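Local atomic coordinates of 6-phosphogluconate dehydratase (Shewanella oneidensis, PDB entry 2GP4), a protein that probably catalyses the dehydration of 6-phosphogluconate to 2-keto-3-deoxy-6-phosphogluconate in the Entner-Doudoroff pathway, here captured in an apo form without its iron-sulfur cluster. Residues Ser296-Gly299 / Glu300-Glu304; Ala329-Ala333 / Ala334-Val338; Asp478-Lys482 / Ser483-Asp487; Leu575-Ser578 / Asp579-Ala583. One frame throughout, in Å; residues are numbered along the deposited sequence.

Contact 1: Ser296-Gly299 / Glu300-Glu304; sequences SPIG and EVVNE
Pro297 O receives two backbone N-H groups from the turn it caps: Glu300 N lies 2.9 Å and Val301 N 3.0 Å from Pro297 O, so one oxygen is satisfied twice. Val302 N reaches Ile298 O at 2.9 Å in a nearly straight bond (171° at the hydrogen). Glu300 O is taken up by a side chain, Asn303 ND2, at 3.1 Å, the acceptor lying close to the amide plane of Asn303. Gly299 O and Val302 O, two acceptors 3.0 Å apart, are both met by Arg40 of helix 23-51, Val302 O only weakly. Ser296 OG bonds to Asn391 ND2 and to Gln294 O. Proline suits the N-cap because its ring fixes phi (-68°) just before the turn and offers Glu300 an apolar flank. Glu300 has CG beside its backbone N (chi1 -81°), which lays the extended chain across the proline ring, with CD 3.6 Å from Pro297 CG; the carboxylate end lies at the surface. Ile298 CG1 and Val302 CG2 meet more loosely; both branched apolar residues are buried. The arrangement is that of a single short helical turn, Pro297 at its N-cap, followed, after Val302, by Asn303 as N-cap of helix 304-316.

Contact 2: Ala329-Ala333 / Ala334-Val338; sequences AAARA and AGIIV
A Schellman motif ends helix 322-333 here, closed by Ile336 N on Ala331 O at 2.8 Å and, within it, by Gly335 N on Arg332 O at 3.0 Å. Ala331 O also accepts Ala334 N, 2.9 Å away; the two donors of Ala331 O approach from opposite faces of its carbonyl plane, so the oxygen is gripped from above and below. The older helical bond, Ala334 N to Ala330 O, is weak, as the bonding passes to the Schellman pattern. Gly335 is the C-prime residue of the motif: its positive phi of 78° reverses the chain, a conformation that glycine adopts easily. The apolar contact usual beside such a cap joins Ala331 CB to Ile336 CB at 3.9 Å, and the small methyl of Ala331 lets the branched isoleucine come close to the helix. Ile336 is buried, with Ile32 and Ser36 of helix 23-51 against it. Arg332 bends at chi2 (60°) and runs alongside Ile337, both pointing the same way. Ile337 CG1 lies over one face of the guanidinium, offset toward its rim and 4.0 Å from Arg332 NE, while Gly335 CA sits at the edge, 3.6 Å from Arg332 NH1. A long, flat-ended residue suits this place, since its stem and plane rest on apolar chain while Arg332 NH2 extends to a salt bridge with Asp625 near the C terminus. Ser39 OG bonds to Gly335 O and Ser36 OG to Ile337 N, fastening the turn to helix 23-51.

Contact 3: Asp478-Lys482 / Ser483-Asp487; sequences DALFK and SGALD
Ala485 N bonds to Leu480 O at 3.1 Å, and Gly484 N to Phe481 O at 3.2 Å. Ser483 adds a side-chain bond. Its OG stands between the backbone N and the carbonyl carbon (chi1 71°), which turns it back to donate to Leu480 O at 3.1 Å; a small hydroxyl suits this exposed helix end. A water bridges the turn, donating to Phe481 O at 2.8 Å, accepting from Leu486 N, and donating weakly to Asp487 OD1. The apolar contacts lie on the inner side. Leu480 CD1 touches Ala485 CB at 3.9 Å, and Leu486 CD1 reaches Phe481 CB at 3.9 Å, placed at the edge of the ring rather than over it. Leucine suits the buried place of Leu486, where Val469 and Leu517 also touch it. As for charge, the extended chain of Lys482 brings NZ to the syn side of Asp478 OD2 at 2.8 Å, a salt bridge one helical turn back on the surface. Gly484, with positive phi, is the C-prime residue of the Schellman motif that ends helix 477-482, and the same glycine opens a type I beta turn to Asp487.

Contact 4: Leu575-Ser578 / Asp579-Ala583; sequences LLVS and DTELA
Leu582 packs on Val577 and Leu575, in the chain that leads into its own helix, and its side chain makes the apolar part of this contact. Its CB lies 3.7 Å from Ser578 O. CG is placed beside the backbone N (chi1 -73°), and there it lies 3.4 Å from Ser578 O and 3.5 Å from Val577 CG2. At the tip the branches part: CD1 stays near Ser578 O and Val577 CG2, while CD2 packs 3.5 Å from Val577 CG2 and also reaches Leu575 CD2, at 4.1 Å. The Val577 and Leu582 side chains cross at about a right angle, a compact branched group against a longer one. Val577 has CG1 anti to its carbonyl carbon (chi1 -62°), which leaves CG2 between the backbone N and the carbonyl carbon, facing the leucine. The backbone of Leu582 is engaged too, its N donating to Ser578 O at 3.1 Å and closing the first helical turn.

Serine is common at the N-cap, and the OG of Ser578 is held here by Thr580 OG1 in a hydrogen bond of 3.0 Å, two small polar groups meeting at the surface. Glu581, extended beyond CG, runs back alongside Val577, and its OE2 makes a salt bridge with Arg585. Leu554 also touches Leu582, while Leu575 packs on Ile564. The contact thus joins the end of edge strand 572-575, which lies next to strand 563-567 in the mixed sheet, to the first turn of helix 579-584.

In the fold
The four contacts follow in series along the chain, none enclosing or crossing another, each closing only a local turn. Contact 1 leads into helix 304-316; contact 2 follows helix 322-333 and leads toward helix 340-347. These two touch: Ile336 CD1 lies 3.5 Å from Asn303 C, and Val302 CG1 packs on Ala334 CB, so the start of helix 304-316 abuts the end of helix 322-333 within the largely helical N-terminal domain. Contact 3 links helix 477-482 to strand 490-494, against strand 463-471 and helix 511-519; contact 4 leads from the outermost strand 572-575 into helix 579-584. Their centres are about 27 Å apart, those of contacts 1 and 3 about 52 Å, on opposite sides of the chain's centre.

Contact 1: Ser296-Gly299 / Glu300-Glu304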
ATOM      1  N   SER A 296      14.404 -20.263   5.449  1.00 32.77           N
ATOM      2  CA  SER A 296      13.299 -19.311   5.458  1.00 31.39           C
ATOM      3  C   SER A 296      13.024 -18.747   4.056  1.00 30.11           C
ATOM      4  O   SER A 296      13.414 -17.616   3.751  1.00 29.75           O
ATOM      5  CB  SER A 296      13.589 -18.175   6.445  1.00 31.54           C
ATOM      6  OG  SER A 296      13.795 -18.675   7.758  1.00 31.74           O
ATOM      7  N   PRO A 297      12.340 -19.534   3.202  1.00 28.86           N
ATOM      8  CA  PRO A 297      12.028 -19.079   1.848  1.00 28.14           C
ATOM      9  C   PRO A 297      11.009 -17.931   1.852  1.00 27.23           C
ATOM     10  O   PRO A 297      10.070 -17.940   2.650  1.00 27.05           O
ATOM     11  CB  PRO A 297      11.451 -20.334   1.179  1.00 28.03           C
ATOM     12  CG  PRO A 297      10.942 -21.158   2.282  1.00 28.38           C
ATOM     13  CD  PRO A 297      11.818 -20.886   3.463  1.00 28.74           C
ATOM     14  N   ILE A 298      11.209 -16.949   0.977  1.00 26.40           N
ATOM     15  CA  ILE A 298      10.338 -15.764   0.941  1.00 25.67           C
ATOM     16  C   ILE A 298       8.853 -16.099   0.744  1.00 25.13           C
ATOM     17  O   ILE A 298       7.988 -15.428   1.309  1.00 25.07           O
ATOM     18  CB  ILE A 298      10.816 -14.693  -0.090  1.00 25.42           C
ATOM     19  CG1 ILE A 298      10.073 -13.366   0.138  1.00 25.23           C
ATOM     20  CG2 ILE A 298      10.659 -15.198  -1.518  1.00 25.14           C
ATOM     21  CD1 ILE A 298      10.831 -12.128  -0.303  1.00 25.03           C
ATOM     22  N   GLY A 299       8.575 -17.144  -0.034  1.00 24.39           N
ATOM     23  CA  GLY A 299       7.208 -17.589  -0.286  1.00 23.98           C
ATOM     24  C   GLY A 299       6.521 -18.183   0.930  1.00 23.74           C
ATOM     25  O   GLY A 299       5.310 -18.418   0.911  1.00 23.50           O
ATOM     26  N   GLU A 300       7.304 -18.438   1.981  1.00 23.55           N
ATOM     27  CA  GLU A 300       6.781 -18.902   3.263  1.00 23.53           C
ATOM     28  C   GLU A 300       6.715 -17.769   4.281  1.00 23.14           C
ATOM     29  O   GLU A 300       5.788 -17.714   5.091  1.00 23.00           O
ATOM     30  CB  GLU A 300       7.628 -20.042   3.822  1.00 23.60           C
ATOM     31  CG  GLU A 300       7.313 -21.401   3.233  1.00 25.12           C
ATOM     32  CD  GLU A 300       8.037 -22.524   3.951  1.00 28.29           C
ATOM     33  OE1 GLU A 300       8.694 -22.250   4.987  1.00 29.03           O
ATOM     34  OE2 GLU A 300       7.948 -23.684   3.481  1.00 29.31           O
ATOM     35  N   VAL A 301       7.703 -16.874   4.239  1.00 22.58           N
ATOM     36  CA  VAL A 301       7.717 -15.699   5.108  1.00 22.04           C
ATOM     37  C   VAL A 301       6.496 -14.830   4.788  1.00 21.77           C
ATOM     38  O   VAL A 301       5.815 -14.339   5.691  1.00 21.50           O
ATOM     39  CB  VAL A 301       9.030 -14.899   4.983  1.00 21.98           C
ATOM     40  CG1 VAL A 301       8.979 -13.631   5.835  1.00 21.66           C
ATOM     41  CG2 VAL A 301      10.212 -15.763   5.397  1.00 21.75           C
ATOM     42  N   VAL A 302       6.217 -14.669   3.496  1.00 21.26           N
ATOM     43  CA  VAL A 302       4.944 -14.124   3.058  1.00 20.66           C
ATOM     44  C   VAL A 302       3.903 -15.234   3.221  1.00 20.55           C
ATOM     45  O   VAL A 302       3.977 -16.278   2.565  1.00 20.30           O
ATOM     46  CB  VAL A 302       4.995 -13.607   1.598  1.00 20.66           C
ATOM     47  CG1 VAL A 302       3.616 -13.175   1.130  1.00 19.70           C
ATOM     48  CG2 VAL A 302       6.007 -12.451   1.461  1.00 20.34           C
ATOM     49  N   ASN A 303       2.961 -15.007   4.132  1.00 20.16           N
ATOM     50  CA  ASN A 303       1.878 -15.948   4.408  1.00 20.13           C
ATOM     51  C   ASN A 303       0.655 -15.166   4.855  1.00 20.04           C
ATOM     52  O   ASN A 303       0.713 -13.939   4.936  1.00 20.45           O
ATOM     53  CB  ASN A 303       2.285 -16.993   5.460  1.00 19.91           C
ATOM     54  CG  ASN A 303       2.663 -16.369   6.794  1.00 20.05           C
ATOM     55  OD1 ASN A 303       1.844 -15.727   7.453  1.00 21.66           O
ATOM     56  ND2 ASN A 303       3.904 -16.565   7.202  1.00 19.33           N
ATOM     57  N   GLU A 304      -0.435 -15.870   5.146  1.00 19.69           N
ATOM     58  CA  GLU A 304      -1.697 -15.239   5.520  1.00 19.68           C
ATOM     59  C   GLU A 304      -1.565 -14.307   6.729  1.00 19.51           C
ATOM     60  O   GLU A 304      -2.084 -13.189   6.711  1.00 19.31           O
ATOM     61  CB  GLU A 304      -2.784 -16.291   5.761  1.00 19.76           C
ATOM     62  CG  GLU A 304      -3.049 -17.226   4.569  1.00 20.62           C
ATOM     63  CD  GLU A 304      -2.333 -18.577   4.666  1.00 21.53           C
ATOM     64  OE1 GLU A 304      -1.158 -18.627   5.081  1.00 20.88           O
ATOM     65  OE2 GLU A 304      -2.957 -19.601   4.311  1.00 22.44           O
TER

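Contact 2: Ala329-Ala333 / Ala334-Val338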
ATOM      1  N   ALA A 329      -2.107  -7.696  -4.613  1.00 18.90           N
ATOM      2  CA  ALA A 329      -1.313  -8.236  -5.716  1.00 18.71           C
ATOM      3  C   ALA A 329      -0.138  -9.081  -5.225  1.00 18.71           C
ATOM      4  O   ALA A 329       0.171 -10.128  -5.808  1.00 18.75           O
ATOM      5  CB  ALA A 329      -0.820  -7.121  -6.618  1.00 18.58           C
ATOM      6  N   ALA A 330       0.516  -8.626  -4.159  1.00 18.69           N
ATOM      7  CA  ALA A 330       1.628  -9.384  -3.573  1.00 18.54           C
ATOM      8  C   ALA A 330       1.124 -10.701  -3.001  1.00 18.37           C
ATOM      9  O   ALA A 330       1.708 -11.749  -3.260  1.00 18.25           O
ATOM     10  CB  ALA A 330       2.342  -8.571  -2.503  1.00 18.33           C
ATOM     11  N   ALA A 331       0.029 -10.638  -2.246  1.00 18.23           N
ATOM     12  CA  ALA A 331      -0.553 -11.826  -1.624  1.00 18.24           C
ATOM     13  C   ALA A 331      -1.014 -12.855  -2.661  1.00 18.21           C
ATOM     14  O   ALA A 331      -0.785 -14.053  -2.491  1.00 17.92           O
ATOM     15  CB  ALA A 331      -1.702 -11.446  -0.692  1.00 18.07           C
ATOM     16  N   ARG A 332      -1.653 -12.375  -3.729  1.00 18.31           N
ATOM     17  CA  ARG A 332      -2.150 -13.245  -4.795  1.00 18.43           C
ATOM     18  C   ARG A 332      -1.034 -14.047  -5.438  1.00 18.48           C
ATOM     19  O   ARG A 332      -1.214 -15.225  -5.734  1.00 18.38           O
ATOM     20  CB  ARG A 332      -2.917 -12.458  -5.864  1.00 18.39           C
ATOM     21  CG  ARG A 332      -3.762 -13.344  -6.794  1.00 18.62           C
ATOM     22  CD  ARG A 332      -4.809 -14.128  -6.001  1.00 18.97           C
ATOM     23  NE  ARG A 332      -5.299 -15.314  -6.698  1.00 19.32           N
ATOM     24  CZ  ARG A 332      -4.720 -16.512  -6.646  1.00 19.78           C
ATOM     25  NH1 ARG A 332      -3.607 -16.691  -5.944  1.00 19.12           N
ATOM     26  NH2 ARG A 332      -5.254 -17.538  -7.301  1.00 19.82           N
ATOM     27  N   ALA A 333       0.116 -13.404  -5.634  1.00 18.59           N
ATOM     28  CA  ALA A 333       1.299 -14.067  -6.172  1.00 18.66           C
ATOM     29  C   ALA A 333       1.698 -15.247  -5.293  1.00 18.80           C
ATOM     30  O   ALA A 333       2.204 -16.251  -5.788  1.00 19.02           O
ATOM     31  CB  ALA A 333       2.460 -13.077  -6.309  1.00 18.32           C
ATOM     32  N   ALA A 334       1.443 -15.122  -3.993  1.00 18.98           N
ATOM     33  CA  ALA A 334       1.809 -16.146  -3.013  1.00 18.95           C
ATOM     34  C   ALA A 334       0.664 -17.100  -2.694  1.00 18.93           C
ATOM     35  O   ALA A 334       0.713 -17.822  -1.690  1.00 18.99           O
ATOM     36  CB  ALA A 334       2.324 -15.486  -1.738  1.00 18.93           C
ATOM     37  N   GLY A 335      -0.366 -17.098  -3.543  1.00 18.73           N
ATOM     38  CA  GLY A 335      -1.513 -17.991  -3.378  1.00 18.52           C
ATOM     39  C   GLY A 335      -2.513 -17.558  -2.318  1.00 18.67           C
ATOM     40  O   GLY A 335      -3.389 -18.338  -1.924  1.00 18.87           O
ATOM     41  N   ILE A 336      -2.396 -16.311  -1.865  1.00 18.38           N
ATOM     42  CA  ILE A 336      -3.244 -15.785  -0.802  1.00 18.24           C
ATOM     43  C   ILE A 336      -4.259 -14.791  -1.356  1.00 17.98           C
ATOM     44  O   ILE A 336      -3.888 -13.811  -2.005  1.00 18.06           O
ATOM     45  CB  ILE A 336      -2.393 -15.145   0.323  1.00 18.50           C
ATOM     46  CG1 ILE A 336      -1.426 -16.190   0.899  1.00 19.11           C
ATOM     47  CG2 ILE A 336      -3.287 -14.588   1.428  1.00 18.18           C
ATOM     48  CD1 ILE A 336      -0.133 -15.623   1.455  1.00 19.85           C
ATOM     49  N   ILE A 337      -5.538 -15.054  -1.099  1.00 17.81           N
ATOM     50  CA  ILE A 337      -6.621 -14.240  -1.647  1.00 17.39           C
ATOM     51  C   ILE A 337      -7.224 -13.322  -0.585  1.00 17.56           C
ATOM     52  O   ILE A 337      -7.845 -13.795   0.368  1.00 17.63           O
ATOM     53  CB  ILE A 337      -7.727 -15.120  -2.291  1.00 17.50           C
ATOM     54  CG1 ILE A 337      -7.101 -16.162  -3.234  1.00 17.09           C
ATOM     55  CG2 ILE A 337      -8.770 -14.241  -3.000  1.00 16.66           C
ATOM     56  CD1 ILE A 337      -8.089 -17.104  -3.915  1.00 16.91           C
ATOM     57  N   VAL A 338      -7.031 -12.014  -0.765  1.00 17.55           N
ATOM     58  CA  VAL A 338      -7.551 -10.981   0.138  1.00 17.46           C
ATOM     59  C   VAL A 338      -8.470 -10.024  -0.633  1.00 17.50           C
ATOM     60  O   VAL A 338      -8.140  -9.600  -1.743  1.00 17.41           O
ATOM     61  CB  VAL A 338      -6.389 -10.164   0.788  1.00 17.68           C
ATOM     62  CG1 VAL A 338      -6.919  -8.988   1.607  1.00 18.00           C
ATOM     63  CG2 VAL A 338      -5.500 -11.051   1.655  1.00 17.53           C
TER

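Contact 3: Asp478-Lys482 / Ser483-Asp487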
ATOM      1  N   ASP A 478     -12.252  22.120 -13.940  1.00 27.89           N
ATOM      2  CA  ASP A 478     -12.009  23.539 -13.656  1.00 28.21           C
ATOM      3  C   ASP A 478     -12.963  24.488 -14.404  1.00 28.20           C
ATOM      4  O   ASP A 478     -13.466  25.453 -13.824  1.00 28.13           O
ATOM      5  CB  ASP A 478     -10.547  23.903 -13.943  1.00 28.29           C
ATOM      6  CG  ASP A 478     -10.170  25.281 -13.414  1.00 29.34           C
ATOM      7  OD1 ASP A 478     -10.376  25.542 -12.202  1.00 29.94           O
ATOM      8  OD2 ASP A 478      -9.659  26.101 -14.214  1.00 29.50           O
ATOM      9  N   ALA A 479     -13.212  24.204 -15.681  1.00 28.20           N
ATOM     10  CA  ALA A 479     -14.119  25.020 -16.493  1.00 28.29           C
ATOM     11  C   ALA A 479     -15.561  24.956 -15.974  1.00 28.44           C
ATOM     12  O   ALA A 479     -16.305  25.943 -16.025  1.00 28.53           O
ATOM     13  CB  ALA A 479     -14.053  24.589 -17.949  1.00 28.05           C
ATOM     14  N   LEU A 480     -15.932  23.781 -15.476  1.00 28.58           N
ATOM     15  CA  LEU A 480     -17.244  23.522 -14.906  1.00 28.57           C
ATOM     16  C   LEU A 480     -17.382  24.287 -13.592  1.00 28.73           C
ATOM     17  O   LEU A 480     -18.427  24.883 -13.313  1.00 28.66           O
ATOM     18  CB  LEU A 480     -17.385  22.016 -14.678  1.00 28.59           C
ATOM     19  CG  LEU A 480     -18.700  21.246 -14.821  1.00 28.59           C
ATOM     20  CD1 LEU A 480     -19.552  21.709 -15.994  1.00 28.46           C
ATOM     21  CD2 LEU A 480     -18.356  19.772 -14.968  1.00 28.51           C
ATOM     22  N   PHE A 481     -16.307  24.270 -12.803  1.00 28.82           N
ATOM     23  CA  PHE A 481     -16.217  24.992 -11.536  1.00 28.93           C
ATOM     24  C   PHE A 481     -16.308  26.511 -11.738  1.00 29.23           C
ATOM     25  O   PHE A 481     -16.991  27.207 -10.983  1.00 29.26           O
ATOM     26  CB  PHE A 481     -14.901  24.621 -10.843  1.00 28.73           C
ATOM     27  CG  PHE A 481     -14.636  25.378  -9.572  1.00 28.59           C
ATOM     28  CD1 PHE A 481     -13.958  26.592  -9.596  1.00 28.72           C
ATOM     29  CD2 PHE A 481     -15.040  24.866  -8.347  1.00 28.79           C
ATOM     30  CE1 PHE A 481     -13.702  27.298  -8.422  1.00 29.06           C
ATOM     31  CE2 PHE A 481     -14.784  25.561  -7.165  1.00 29.06           C
ATOM     32  CZ  PHE A 481     -14.114  26.780  -7.203  1.00 29.16           C
ATOM     33  N   LYS A 482     -15.613  27.007 -12.760  1.00 29.65           N
ATOM     34  CA  LYS A 482     -15.566  28.438 -13.082  1.00 29.98           C
ATOM     35  C   LYS A 482     -16.889  29.000 -13.609  1.00 30.04           C
ATOM     36  O   LYS A 482     -17.146  30.201 -13.489  1.00 30.15           O
ATOM     37  CB  LYS A 482     -14.451  28.714 -14.095  1.00 30.05           C
ATOM     38  CG  LYS A 482     -13.065  28.765 -13.488  1.00 30.37           C
ATOM     39  CD  LYS A 482     -11.997  28.820 -14.556  1.00 31.17           C
ATOM     40  CE  LYS A 482     -10.652  29.167 -13.946  1.00 32.07           C
ATOM     41  NZ  LYS A 482      -9.544  28.859 -14.884  1.00 32.81           N
ATOM     42  N   SER A 483     -17.712  28.138 -14.206  1.00 30.06           N
ATOM     43  CA  SER A 483     -19.021  28.551 -14.715  1.00 30.16           C
ATOM     44  C   SER A 483     -20.097  28.423 -13.639  1.00 30.04           C
ATOM     45  O   SER A 483     -21.287  28.602 -13.916  1.00 30.10           O
ATOM     46  CB  SER A 483     -19.408  27.754 -15.968  1.00 30.12           C
ATOM     47  OG  SER A 483     -19.713  26.408 -15.651  1.00 30.97           O
ATOM     48  N   GLY A 484     -19.666  28.106 -12.418  1.00 29.82           N
ATOM     49  CA  GLY A 484     -20.560  28.024 -11.266  1.00 29.54           C
ATOM     50  C   GLY A 484     -21.470  26.811 -11.290  1.00 29.33           C
ATOM     51  O   GLY A 484     -22.413  26.722 -10.498  1.00 29.30           O
ATOM     52  N   ALA A 485     -21.179  25.869 -12.187  1.00 29.02           N
ATOM     53  CA  ALA A 485     -21.982  24.652 -12.330  1.00 28.76           C
ATOM     54  C   ALA A 485     -21.865  23.700 -11.135  1.00 28.58           C
ATOM     55  O   ALA A 485     -22.701  22.807 -10.972  1.00 28.55           O
ATOM     56  CB  ALA A 485     -21.640  23.931 -13.632  1.00 28.73           C
ATOM     57  N   LEU A 486     -20.842  23.898 -10.303  1.00 28.40           N
ATOM     58  CA  LEU A 486     -20.632  23.057  -9.115  1.00 28.39           C
ATOM     59  C   LEU A 486     -21.010  23.751  -7.803  1.00 28.40           C
ATOM     60  O   LEU A 486     -20.885  23.163  -6.727  1.00 28.36           O
ATOM     61  CB  LEU A 486     -19.181  22.571  -9.043  1.00 28.24           C
ATOM     62  CG  LEU A 486     -18.559  21.832 -10.230  1.00 28.32           C
ATOM     63  CD1 LEU A 486     -17.089  21.557  -9.953  1.00 27.77           C
ATOM     64  CD2 LEU A 486     -19.309  20.540 -10.531  1.00 28.58           C
ATOM     65  N   ASP A 487     -21.473  24.997  -7.893  1.00 28.45           N
ATOM     66  CA  ASP A 487     -21.857  25.772  -6.713  1.00 28.55           C
ATOM     67  C   ASP A 487     -23.219  25.324  -6.179  1.00 28.40           C
ATOM     68  O   ASP A 487     -24.130  26.138  -5.982  1.00 28.63           O
ATOM     69  CB  ASP A 487     -21.865  27.274  -7.032  1.00 28.72           C
ATOM     70  CG  ASP A 487     -20.468  27.839  -7.274  1.00 29.64           C
ATOM     71  OD1 ASP A 487     -19.458  27.147  -6.996  1.00 29.90           O
ATOM     72  OD2 ASP A 487     -20.386  28.996  -7.748  1.00 30.99           O
TER
HETATM   73  O   HOH W   1     -18.982  25.892  -9.434  1.00 32.29           O

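Contact 4: Leu575-Ser578 / Asp579-Ala583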
ATOM      1  N   LEU A 575     -26.819   4.393  -7.376  1.00 25.28           N
ATOM      2  CA  LEU A 575     -27.375   5.270  -8.395  1.00 25.55           C
ATOM      3  C   LEU A 575     -28.898   5.138  -8.345  1.00 26.21           C
ATOM      4  O   LEU A 575     -29.449   4.056  -8.559  1.00 26.13           O
ATOM      5  CB  LEU A 575     -26.836   4.910  -9.782  1.00 25.56           C
ATOM      6  CG  LEU A 575     -27.261   5.766 -10.986  1.00 25.41           C
ATOM      7  CD1 LEU A 575     -26.766   7.208 -10.862  1.00 24.43           C
ATOM      8  CD2 LEU A 575     -26.793   5.140 -12.299  1.00 24.97           C
ATOM      9  N   LEU A 576     -29.573   6.244  -8.055  1.00 27.07           N
ATOM     10  CA  LEU A 576     -31.008   6.220  -7.779  1.00 28.02           C
ATOM     11  C   LEU A 576     -31.847   6.335  -9.049  1.00 28.85           C
ATOM     12  O   LEU A 576     -32.656   7.252  -9.198  1.00 29.10           O
ATOM     13  CB  LEU A 576     -31.377   7.307  -6.765  1.00 27.90           C
ATOM     14  CG  LEU A 576     -31.126   7.050  -5.273  1.00 27.52           C
ATOM     15  CD1 LEU A 576     -29.686   6.755  -4.963  1.00 27.10           C
ATOM     16  CD2 LEU A 576     -31.590   8.252  -4.468  1.00 28.12           C
ATOM     17  N   VAL A 577     -31.628   5.400  -9.969  1.00 29.74           N
ATOM     18  CA  VAL A 577     -32.453   5.255 -11.161  1.00 30.69           C
ATOM     19  C   VAL A 577     -32.826   3.784 -11.287  1.00 31.36           C
ATOM     20  O   VAL A 577     -32.052   2.909 -10.890  1.00 31.50           O
ATOM     21  CB  VAL A 577     -31.741   5.747 -12.457  1.00 30.52           C
ATOM     22  CG1 VAL A 577     -31.422   7.227 -12.380  1.00 30.66           C
ATOM     23  CG2 VAL A 577     -30.476   4.978 -12.698  1.00 31.51           C
ATOM     24  N   SER A 578     -34.011   3.513 -11.831  1.00 32.29           N
ATOM     25  CA  SER A 578     -34.509   2.145 -11.965  1.00 32.97           C
ATOM     26  C   SER A 578     -33.687   1.335 -12.960  1.00 33.38           C
ATOM     27  O   SER A 578     -33.084   1.897 -13.880  1.00 33.48           O
ATOM     28  CB  SER A 578     -35.977   2.155 -12.399  1.00 33.09           C
ATOM     29  OG  SER A 578     -36.131   2.819 -13.641  1.00 33.43           O
ATOM     30  N   ASP A 579     -33.667   0.017 -12.763  1.00 34.08           N
ATOM     31  CA  ASP A 579     -33.059  -0.911 -13.720  1.00 34.77           C
ATOM     32  C   ASP A 579     -33.664  -0.739 -15.117  1.00 35.07           C
ATOM     33  O   ASP A 579     -32.948  -0.816 -16.121  1.00 35.13           O
ATOM     34  CB  ASP A 579     -33.229  -2.364 -13.256  1.00 34.96           C
ATOM     35  CG  ASP A 579     -32.141  -2.812 -12.284  1.00 35.60           C
ATOM     36  OD1 ASP A 579     -31.737  -2.022 -11.403  1.00 36.75           O
ATOM     37  OD2 ASP A 579     -31.696  -3.974 -12.393  1.00 36.03           O
ATOM     38  N   THR A 580     -34.975  -0.493 -15.166  1.00 35.37           N
ATOM     39  CA  THR A 580     -35.700  -0.301 -16.428  1.00 35.75           C
ATOM     40  C   THR A 580     -35.249   0.954 -17.184  1.00 35.82           C
ATOM     41  O   THR A 580     -35.031   0.900 -18.397  1.00 35.88           O
ATOM     42  CB  THR A 580     -37.232  -0.272 -16.224  1.00 35.78           C
ATOM     43  OG1 THR A 580     -37.587   0.794 -15.335  1.00 36.50           O
ATOM     44  CG2 THR A 580     -37.720  -1.590 -15.644  1.00 35.95           C
ATOM     45  N   GLU A 581     -35.093   2.071 -16.470  1.00 35.81           N
ATOM     46  CA  GLU A 581     -34.573   3.292 -17.085  1.00 35.85           C
ATOM     47  C   GLU A 581     -33.124   3.118 -17.548  1.00 35.85           C
ATOM     48  O   GLU A 581     -32.688   3.774 -18.494  1.00 36.01           O
ATOM     49  CB  GLU A 581     -34.696   4.503 -16.149  1.00 35.77           C
ATOM     50  CG  GLU A 581     -34.551   5.845 -16.881  1.00 36.00           C
ATOM     51  CD  GLU A 581     -34.411   7.047 -15.959  1.00 36.09           C
ATOM     52  OE1 GLU A 581     -34.967   7.028 -14.839  1.00 36.51           O
ATOM     53  OE2 GLU A 581     -33.747   8.026 -16.372  1.00 36.12           O
ATOM     54  N   LEU A 582     -32.384   2.230 -16.887  1.00 35.78           N
ATOM     55  CA  LEU A 582     -30.993   1.973 -17.262  1.00 35.87           C
ATOM     56  C   LEU A 582     -30.868   1.108 -18.514  1.00 35.86           C
ATOM     57  O   LEU A 582     -29.863   1.174 -19.225  1.00 35.95           O
ATOM     58  CB  LEU A 582     -30.213   1.354 -16.096  1.00 35.85           C
ATOM     59  CG  LEU A 582     -29.872   2.305 -14.944  1.00 35.92           C
ATOM     60  CD1 LEU A 582     -29.442   1.542 -13.695  1.00 35.75           C
ATOM     61  CD2 LEU A 582     -28.811   3.325 -15.356  1.00 35.78           C
ATOM     62  N   ALA A 583     -31.900   0.308 -18.782  1.00 35.87           N
ATOM     63  CA  ALA A 583     -31.952  -0.532 -19.981  1.00 35.78           C
ATOM     64  C   ALA A 583     -32.151   0.284 -21.264  1.00 35.72           C
ATOM     65  O   ALA A 583     -31.783  -0.164 -22.357  1.00 35.80           O
ATOM     66  CB  ALA A 583     -33.041  -1.590 -19.843  1.00 35.77           C
TER